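Local coordinates for DUF4442 domain-containing protein (Pseudomonas aeruginosa, PDB 1SH8) that is of unknown function but has a hotdog-type fold and is probably a thioesterase, at residues 9-14 and 26-31; 22-27 and 38-43; 83-88 and 140-145. One frame throughout, in Å; residues are numbered along the deposited sequence.

Interaction 1: residues 9-14 and 26-31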
loop_
_atom_site.group_PDB
_atom_site.type_symbol
_atom_site.label_atom_id
_atom_site.label_comp_id
_atom_site.label_asym_id
_atom_site.label_seq_id
_atom_site.Cartn_x
_atom_site.Cartn_y
_atom_site.Cartn_z
ATOM N N LEU A 9 -3.263 25.615 -1.459
ATOM C CA LEU A 9 -4.448 24.792 -1.302
ATOM C C LEU A 9 -4.163 23.388 -1.842
ATOM O O LEU A 9 -4.550 22.387 -1.227
ATOM C CB LEU A 9 -5.629 25.435 -2.038
ATOM C CG LEU A 9 -6.956 24.668 -2.102
ATOM C CD1 LEU A 9 -7.417 24.231 -0.710
ATOM C CD2 LEU A 9 -7.995 25.562 -2.761
ATOM N N ALA A 10 -3.469 23.306 -2.979
ATOM C CA ALA A 10 -3.146 22.001 -3.560
ATOM C C ALA A 10 -2.270 21.207 -2.596
ATOM O O ALA A 10 -2.464 20.005 -2.404
ATOM C CB ALA A 10 -2.436 22.175 -4.903
ATOM N N ARG A 11 -1.312 21.889 -1.979
ATOM C CA ARG A 11 -0.414 21.244 -1.025
ATOM C C ARG A 11 -1.195 20.782 0.207
ATOM O O ARG A 11 -1.007 19.666 0.691
ATOM C CB ARG A 11 0.709 22.213 -0.631
ATOM C CG ARG A 11 1.679 21.681 0.418
ATOM C CD ARG A 11 1.203 22.039 1.817
ATOM N NE ARG A 11 1.119 23.489 1.986
ATOM C CZ ARG A 11 0.340 24.092 2.877
ATOM N NH1 ARG A 11 0.327 25.416 2.959
ATOM N NH2 ARG A 11 -0.430 23.372 3.684
ATOM N N HIS A 12 -2.090 21.634 0.700
ATOM C CA HIS A 12 -2.888 21.281 1.866
ATOM C C HIS A 12 -3.726 20.034 1.582
ATOM O O HIS A 12 -3.760 19.100 2.385
ATOM C CB HIS A 12 -3.799 22.453 2.260
ATOM C CG HIS A 12 -4.564 22.225 3.526
ATOM N ND1 HIS A 12 -5.798 21.609 3.555
ATOM C CD2 HIS A 12 -4.254 22.505 4.815
ATOM C CE1 HIS A 12 -6.214 21.519 4.807
ATOM N NE2 HIS A 12 -5.295 22.055 5.589
ATOM N N LEU A 13 -4.399 20.016 0.435
ATOM C CA LEU A 13 -5.231 18.868 0.070
ATOM C C LEU A 13 -4.394 17.598 -0.099
ATOM O O LEU A 13 -4.776 16.528 0.371
ATOM C CB LEU A 13 -6.010 19.167 -1.213
ATOM C CG LEU A 13 -7.070 20.268 -1.062
ATOM C CD1 LEU A 13 -7.727 20.559 -2.412
ATOM C CD2 LEU A 13 -8.109 19.833 -0.026
ATOM N N THR A 14 -3.245 17.723 -0.753
ATOM C CA THR A 14 -2.367 16.579 -0.973
ATOM C C THR A 14 -1.899 15.955 0.340
ATOM O O THR A 14 -1.935 14.736 0.513
ATOM C CB THR A 14 -1.116 16.989 -1.792
ATOM O OG1 THR A 14 -1.518 17.427 -3.092
ATOM C CG2 THR A 14 -0.155 15.813 -1.942
ATOM N N LEU A 26 3.685 12.742 5.284
ATOM C CA LEU A 26 4.064 12.959 3.892
ATOM C C LEU A 26 4.034 14.442 3.552
ATOM O O LEU A 26 3.100 15.155 3.929
ATOM C CB LEU A 26 3.119 12.194 2.960
ATOM C CG LEU A 26 3.398 12.357 1.464
ATOM C CD1 LEU A 26 3.108 11.055 0.733
ATOM C CD2 LEU A 26 2.565 13.508 0.917
ATOM N N ARG A 27 5.062 14.906 2.844
ATOM C CA ARG A 27 5.155 16.307 2.452
ATOM C C ARG A 27 5.306 16.466 0.942
ATOM O O ARG A 27 5.973 15.665 0.281
ATOM C CB ARG A 27 6.341 16.968 3.153
ATOM C CG ARG A 27 6.242 16.933 4.670
ATOM C CD ARG A 27 5.222 17.936 5.173
ATOM N NE ARG A 27 5.696 19.296 4.946
ATOM C CZ ARG A 27 4.967 20.393 5.131
ATOM N NH1 ARG A 27 3.707 20.304 5.548
ATOM N NH2 ARG A 27 5.502 21.584 4.894
ATOM N N ALA A 28 4.666 17.495 0.395
ATOM C CA ALA A 28 4.753 17.770 -1.032
ATOM C C ALA A 28 5.862 18.790 -1.218
ATOM O O ALA A 28 5.843 19.843 -0.586
ATOM C CB ALA A 28 3.433 18.339 -1.543
ATOM N N GLU A 29 6.839 18.480 -2.062
ATOM C CA GLU A 29 7.930 19.417 -2.312
ATOM C C GLU A 29 7.571 20.310 -3.492
ATOM O O GLU A 29 7.815 21.518 -3.462
ATOM C CB GLU A 29 9.238 18.666 -2.576
ATOM C CG GLU A 29 9.711 17.855 -1.380
ATOM C CD GLU A 29 11.150 17.385 -1.499
ATOM O OE1 GLU A 29 11.675 17.306 -2.633
ATOM O OE2 GLU A 29 11.751 17.079 -0.448
ATOM N N VAL A 30 6.991 19.716 -4.530
ATOM C CA VAL A 30 6.562 20.461 -5.711
ATOM C C VAL A 30 5.210 19.933 -6.190
ATOM O O VAL A 30 4.997 18.722 -6.261
ATOM C CB VAL A 30 7.571 20.339 -6.882
ATOM C CG1 VAL A 30 7.003 21.003 -8.132
ATOM C CG2 VAL A 30 8.895 20.993 -6.503
ATOM N N LEU A 31 4.300 20.853 -6.497
ATOM C CA LEU A 31 2.969 20.509 -6.996
ATOM C C LEU A 31 2.604 21.499 -8.096
ATOM O O LEU A 31 2.296 22.658 -7.820
ATOM C CB LEU A 31 1.929 20.585 -5.873
ATOM C CG LEU A 31 2.047 19.540 -4.764
ATOM C CD1 LEU A 31 1.052 19.858 -3.662
ATOM C CD2 LEU A 31 1.792 18.148 -5.337
#

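Interaction 2: residues 22-27 and 38-43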
loop_
_atom_site.group_PDB
_atom_site.type_symbol
_atom_site.label_atom_id
_atom_site.label_comp_id
_atom_site.label_asym_id
_atom_site.label_seq_id
_atom_site.Cartn_x
_atom_site.Cartn_y
_atom_site.Cartn_z
ATOM N N GLN A 22 -2.069 12.026 6.140
ATOM C CA GLN A 22 -1.660 13.093 7.036
ATOM C C GLN A 22 -0.849 12.536 8.217
ATOM O O GLN A 22 0.192 13.092 8.581
ATOM C CB GLN A 22 -2.901 13.840 7.540
ATOM C CG GLN A 22 -2.592 15.186 8.168
ATOM C CD GLN A 22 -1.949 15.059 9.532
ATOM O OE1 GLN A 22 -1.081 15.858 9.897
ATOM N NE2 GLN A 22 -2.377 14.061 10.301
ATOM N N ARG A 23 -1.320 11.429 8.796
ATOM C CA ARG A 23 -0.646 10.806 9.939
ATOM C C ARG A 23 0.770 10.322 9.627
ATOM O O ARG A 23 1.593 10.201 10.535
ATOM C CB ARG A 23 -1.462 9.623 10.472
ATOM C CG ARG A 23 -2.835 9.978 11.028
ATOM C CD ARG A 23 -3.422 8.817 11.843
ATOM N NE ARG A 23 -3.622 7.589 11.069
ATOM C CZ ARG A 23 -4.746 7.271 10.427
ATOM N NH1 ARG A 23 -5.790 8.095 10.453
ATOM N NH2 ARG A 23 -4.833 6.117 9.773
ATOM N N SER A 24 1.055 10.043 8.357
ATOM C CA SER A 24 2.383 9.566 7.965
ATOM C C SER A 24 3.408 10.692 7.853
ATOM O O SER A 24 4.610 10.438 7.802
ATOM C CB SER A 24 2.321 8.826 6.626
ATOM O OG SER A 24 2.247 9.739 5.544
ATOM N N GLY A 25 2.933 11.931 7.794
ATOM C CA GLY A 25 3.842 13.060 7.689
ATOM C C GLY A 25 4.326 13.353 6.275
ATOM O O GLY A 25 5.271 14.124 6.083
ATOM N N LEU A 26 3.685 12.742 5.284
ATOM C CA LEU A 26 4.064 12.959 3.892
ATOM C C LEU A 26 4.034 14.442 3.552
ATOM O O LEU A 26 3.100 15.155 3.929
ATOM C CB LEU A 26 3.119 12.194 2.960
ATOM C CG LEU A 26 3.398 12.357 1.464
ATOM C CD1 LEU A 26 3.108 11.055 0.733
ATOM C CD2 LEU A 26 2.565 13.508 0.917
ATOM N N ARG A 27 5.062 14.906 2.844
ATOM C CA ARG A 27 5.155 16.307 2.452
ATOM C C ARG A 27 5.306 16.466 0.942
ATOM O O ARG A 27 5.973 15.665 0.281
ATOM C CB ARG A 27 6.341 16.968 3.153
ATOM C CG ARG A 27 6.242 16.933 4.670
ATOM C CD ARG A 27 5.222 17.936 5.173
ATOM N NE ARG A 27 5.696 19.296 4.946
ATOM C CZ ARG A 27 4.967 20.393 5.131
ATOM N NH1 ARG A 27 3.707 20.304 5.548
ATOM N NH2 ARG A 27 5.502 21.584 4.894
ATOM N N LEU A 38 7.009 14.325 -4.066
ATOM C CA LEU A 38 6.628 14.125 -2.673
ATOM C C LEU A 38 7.765 13.510 -1.868
ATOM O O LEU A 38 8.667 12.879 -2.428
ATOM C CB LEU A 38 5.407 13.200 -2.593
ATOM C CG LEU A 38 4.250 13.448 -3.570
ATOM C CD1 LEU A 38 3.210 12.346 -3.386
ATOM C CD2 LEU A 38 3.633 14.824 -3.337
ATOM N N ARG A 39 7.704 13.688 -0.552
ATOM C CA ARG A 39 8.715 13.152 0.353
ATOM C C ARG A 39 8.064 12.486 1.564
ATOM O O ARG A 39 7.171 13.054 2.188
ATOM C CB ARG A 39 9.640 14.274 0.844
ATOM C CG ARG A 39 10.756 13.788 1.778
ATOM C CD ARG A 39 11.616 14.936 2.316
ATOM N NE ARG A 39 10.904 15.741 3.305
ATOM C CZ ARG A 39 10.483 16.986 3.110
ATOM N NH1 ARG A 39 10.699 17.597 1.952
ATOM N NH2 ARG A 39 9.845 17.624 4.080
ATOM N N MET A 40 8.497 11.274 1.890
ATOM C CA MET A 40 7.963 10.590 3.063
ATOM C C MET A 40 9.088 10.567 4.094
ATOM O O MET A 40 10.160 10.018 3.843
ATOM C CB MET A 40 7.533 9.158 2.735
ATOM C CG MET A 40 6.902 8.410 3.923
ATOM S SD MET A 40 5.277 9.037 4.450
ATOM C CE MET A 40 4.246 8.267 3.211
ATOM N N PRO A 41 8.865 11.188 5.264
ATOM C CA PRO A 41 9.918 11.192 6.285
ATOM C C PRO A 41 10.195 9.792 6.828
ATOM O O PRO A 41 9.279 8.977 6.972
ATOM C CB PRO A 41 9.362 12.138 7.351
ATOM C CG PRO A 41 7.874 11.948 7.233
ATOM C CD PRO A 41 7.668 11.915 5.728
ATOM N N GLY A 42 11.464 9.513 7.117
ATOM C CA GLY A 42 11.822 8.216 7.650
ATOM C C GLY A 42 11.351 8.116 9.083
ATOM O O GLY A 42 10.893 7.063 9.532
ATOM N N ALA A 43 11.447 9.229 9.802
ATOM C CA ALA A 43 11.047 9.272 11.203
ATOM C C ALA A 43 9.552 9.024 11.388
ATOM O O ALA A 43 8.723 9.724 10.809
ATOM C CB ALA A 43 11.437 10.617 11.811
#

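Interaction 3: residues 83-88 and 140-145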
loop_
_atom_site.group_PDB
_atom_site.type_symbol
_atom_site.label_atom_id
_atom_site.label_comp_id
_atom_site.label_asym_id
_atom_site.label_seq_id
_atom_site.Cartn_x
_atom_site.Cartn_y
_atom_site.Cartn_z
ATOM N N LYS A 83 -6.750 1.645 -9.666
ATOM C CA LYS A 83 -7.329 0.354 -10.043
ATOM C C LYS A 83 -6.453 -0.824 -9.635
ATOM O O LYS A 83 -6.943 -1.825 -9.115
ATOM C CB LYS A 83 -7.569 0.299 -11.554
ATOM C CG LYS A 83 -8.506 1.372 -12.094
ATOM C CD LYS A 83 -9.826 1.408 -11.339
ATOM C CE LYS A 83 -10.571 0.083 -11.433
ATOM N NZ LYS A 83 -11.859 0.122 -10.674
ATOM N N GLU A 84 -5.160 -0.721 -9.921
ATOM C CA GLU A 84 -4.213 -1.762 -9.545
ATOM C C GLU A 84 -2.820 -1.183 -9.479
ATOM O O GLU A 84 -2.525 -0.171 -10.114
ATOM C CB GLU A 84 -4.272 -2.965 -10.493
ATOM C CG GLU A 84 -4.527 -2.666 -11.942
ATOM C CD GLU A 84 -4.831 -3.934 -12.739
ATOM O OE1 GLU A 84 -5.871 -4.585 -12.479
ATOM O OE2 GLU A 84 -4.027 -4.284 -13.624
ATOM N N MET A 85 -1.967 -1.816 -8.687
ATOM C CA MET A 85 -0.621 -1.311 -8.507
ATOM C C MET A 85 0.325 -2.401 -8.042
ATOM O O MET A 85 -0.036 -3.251 -7.223
ATOM C CB MET A 85 -0.646 -0.170 -7.483
ATOM C CG MET A 85 0.697 0.496 -7.200
ATOM S SD MET A 85 0.530 1.989 -6.152
ATOM C CE MET A 85 -0.708 2.817 -6.914
ATOM N N THR A 86 1.532 -2.368 -8.593
ATOM C CA THR A 86 2.585 -3.300 -8.242
ATOM C C THR A 86 3.701 -2.468 -7.630
ATOM O O THR A 86 4.060 -1.420 -8.173
ATOM C CB THR A 86 3.127 -4.025 -9.490
ATOM O OG1 THR A 86 2.102 -4.868 -10.030
ATOM C CG2 THR A 86 4.354 -4.869 -9.136
ATOM N N LEU A 87 4.225 -2.921 -6.494
ATOM C CA LEU A 87 5.318 -2.228 -5.807
ATOM C C LEU A 87 6.456 -3.228 -5.629
ATOM O O LEU A 87 6.277 -4.261 -4.989
ATOM C CB LEU A 87 4.859 -1.715 -4.437
ATOM C CG LEU A 87 5.900 -0.956 -3.601
ATOM C CD1 LEU A 87 6.387 0.282 -4.358
ATOM C CD2 LEU A 87 5.292 -0.553 -2.262
ATOM N N ARG A 88 7.615 -2.932 -6.211
ATOM C CA ARG A 88 8.768 -3.823 -6.125
ATOM C C ARG A 88 9.804 -3.236 -5.173
ATOM O O ARG A 88 10.235 -2.096 -5.333
ATOM C CB ARG A 88 9.382 -4.020 -7.518
ATOM C CG ARG A 88 8.376 -4.434 -8.596
ATOM C CD ARG A 88 9.044 -4.572 -9.964
ATOM N NE ARG A 88 8.087 -4.434 -11.064
ATOM C CZ ARG A 88 7.265 -5.393 -11.487
ATOM N NH1 ARG A 88 7.268 -6.589 -10.917
ATOM N NH2 ARG A 88 6.422 -5.144 -12.483
ATOM N N SER A 140 7.488 1.309 -8.589
ATOM C CA SER A 140 6.072 0.979 -8.724
ATOM C C SER A 140 5.515 1.179 -10.130
ATOM O O SER A 140 6.067 1.924 -10.940
ATOM C CB SER A 140 5.243 1.832 -7.753
ATOM O OG SER A 140 5.327 3.210 -8.092
ATOM N N ALA A 141 4.408 0.499 -10.398
ATOM C CA ALA A 141 3.693 0.604 -11.667
ATOM C C ALA A 141 2.228 0.601 -11.240
ATOM O O ALA A 141 1.784 -0.324 -10.553
ATOM C CB ALA A 141 4.001 -0.598 -12.565
ATOM N N ALA A 142 1.480 1.630 -11.627
ATOM C CA ALA A 142 0.083 1.717 -11.218
ATOM C C ALA A 142 -0.865 2.217 -12.297
ATOM O O ALA A 142 -0.479 3.005 -13.163
ATOM C CB ALA A 142 -0.028 2.614 -10.005
ATOM N N LEU A 143 -2.111 1.757 -12.220
ATOM C CA LEU A 143 -3.154 2.151 -13.160
ATOM C C LEU A 143 -4.216 2.921 -12.394
ATOM O O LEU A 143 -4.765 2.424 -11.408
ATOM C CB LEU A 143 -3.797 0.921 -13.810
ATOM C CG LEU A 143 -4.921 1.179 -14.823
ATOM C CD1 LEU A 143 -4.384 1.938 -16.035
ATOM C CD2 LEU A 143 -5.525 -0.144 -15.256
ATOM N N TYR A 144 -4.493 4.135 -12.857
ATOM C CA TYR A 144 -5.491 5.005 -12.248
ATOM C C TYR A 144 -6.583 5.285 -13.255
ATOM O O TYR A 144 -6.400 5.127 -14.462
ATOM C CB TYR A 144 -4.873 6.350 -11.854
ATOM C CG TYR A 144 -3.795 6.252 -10.816
ATOM C CD1 TYR A 144 -4.104 6.312 -9.454
ATOM C CD2 TYR A 144 -2.460 6.068 -11.188
ATOM C CE1 TYR A 144 -3.103 6.190 -8.482
ATOM C CE2 TYR A 144 -1.454 5.943 -10.226
ATOM C CZ TYR A 144 -1.787 6.004 -8.878
ATOM O OH TYR A 144 -0.803 5.857 -7.929
ATOM N N GLN A 145 -7.719 5.728 -12.744
ATOM C CA GLN A 145 -8.830 6.080 -13.595
ATOM C C GLN A 145 -9.285 7.471 -13.169
ATOM O O GLN A 145 -9.397 7.748 -11.972
ATOM C CB GLN A 145 -9.964 5.078 -13.398
ATOM C CG GLN A 145 -10.701 4.708 -14.659
ATOM C CD GLN A 145 -11.769 3.672 -14.401
ATOM O OE1 GLN A 145 -12.761 3.948 -13.736
ATOM N NE2 GLN A 145 -11.561 2.466 -14.913
HETATM O O HOH W 1 -13.750 1.902 -11.771
#

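Interaction 1: residues 9-14 and 26-31
Leu31 sends one methyl group onto the backbone of the helix that carries Arg11, and this single branch makes most of the contact. Its CD1 lies 3.3 Å from Arg11 CA and 3.7 Å from Ala10 O, with Arg11 CB and Ala10 CB a little farther off. The same methyl meets the hydroxyl of the next helical turn, Leu31 CD1 to Thr14 OG1 being 3.6 Å, as the Thr14 and Leu31 side chains pass alongside each other, pointing opposite ways. Beside this group a smaller apolar patch forms round Ala28, whose CB is 4.3 Å from Arg11 CG and 4.4 Å from Thr14 CG2. No hydrogen bond joins the two segments, and the union is one of shape.

The hydroxyl set among these carbons has its partner within the helix. Thr14 OG1, placed beside its own backbone N (chi1 -64°), turns back to donate to Ala10 O at 2.8 Å. It arrives from above the carbonyl plane, while Thr14 N binds Ala10 O from the opposite face, so two donors grip one oxygen. Arg11 lends only the aliphatic start of its bent chain; its NH1 is paired with Glu8.

Farther out, Glu15 of the same helix accepts from Ala28 N and forms a salt bridge with Arg27. A classic bulge sets Glu29 and Val30 together opposite Arg37 and bends the strand. Helix 7-16 thus packs against strand 27-32, with Ala67, Leu70 and Thr71 of helix 64-72 and Val36 of strand 35-40 closing round Thr14 and Leu31.

Interaction 2: residues 22-27 and 38-43
The guanidinium of Arg39 lies against Arg27, whose CB covers one of its faces, 3.7 Å from Arg39 NH2. The two arginine side chains run side by side in the same direction, yet their guanidinium planes are turned 52° apart. Their like charges come fairly close, Arg27 NE to Arg39 NH2 being 4.6 Å, and each has an acidic partner: Glu15 for Arg27 and Glu29 for Arg39.

Beneath them the backbones form an antiparallel hydrogen-bonded pair. Arg27 N donates to Arg39 O at 2.9 Å and an almost straight 176°, and Arg39 N returns a bond of 2.8 Å to Arg27 O.

Leu26 and Met40 lie nearly perpendicular, with Leu26 CD1 3.9 Å from Met40 CE. The bend at chi2 (68°) curls the methionine back and brings its SD within 3.3 Å of Ser24 OG, while chi3 turns CE toward Leu26 CD1. The Ser24 hydroxyl bonds to Val21 O and receives a weak bond from Leu26 N.

The Pro41 ring rests on the turn at Gly25, its CD 3.3 Å from Gly25 O, where the chain leaves the helix with positive phi. The arrangement is a helix end passing through a glycine turn into strand 27-32, which pairs antiparallel with strand 35-40, in a protein of the hotdog clan.

Interaction 3: residues 83-88 and 140-145
A classic bulge puts Lys83 and Glu84 together opposite Leu143 in this antiparallel pairing. Lys83 N donates to Leu143 O at 2.8 Å, and Leu143 N to Glu84 O at 2.9 Å. Regular pairing then resumes: Thr86 N reaches Ala141 O at 2.8 Å, and Ala141 N answers to Thr86 O at 3.0 Å.

Side chains add polar links of their own. A water accepts from Lys83 NZ and donates to Gln145 OE1, which also bonds Arg147. The bend at chi2 (-52°) sets Lys83 CD 4.1 Å from Gln145 NE2, and a further bend at chi3 turns the later atoms of the chain. The hydroxyl of buried Tyr144 is satisfied by Glu62 O; the Met85 side chain lies aslant to Tyr144, though the position of its CE is doubtful. On the other face Glu84 CG runs alongside Leu143 CB.

Across the dimer interface, Thr86 OG1 bonds to Thr86 of the second subunit, and Arg88 forms a salt bridge with Glu84 of the second subunit. Residues 84-88 also pair antiparallel with a strand of that chain. Strand 83-88 therefore bonds on both flanks, to 140-145 within the chain and to its partner across the interface, which implies one sheet continuous through the dimer.

Overall arrangement
Interactions 1 and 2 adjoin at one corner of the fold, whereas interaction 3 stands apart. The first two share Leu26 and Arg27, and their centres lie 11 Å apart. They touch through the salt bridge from Glu29 OE2 to Arg39 NH1, at 2.7 Å, and through Leu38 CD2, which packs near Ala28, Thr14 and Leu31. Interaction 3 joins strands 78-89 and 136-148; its centre is 21 Å from that of interaction 1 and 20 Å from that of interaction 2, with nearest atoms about 11 Å and 9 Å away. Helix 54-62 packs on both interactions 2 and 3, and both also meet the second subunit, consistent with a hotdog dimer.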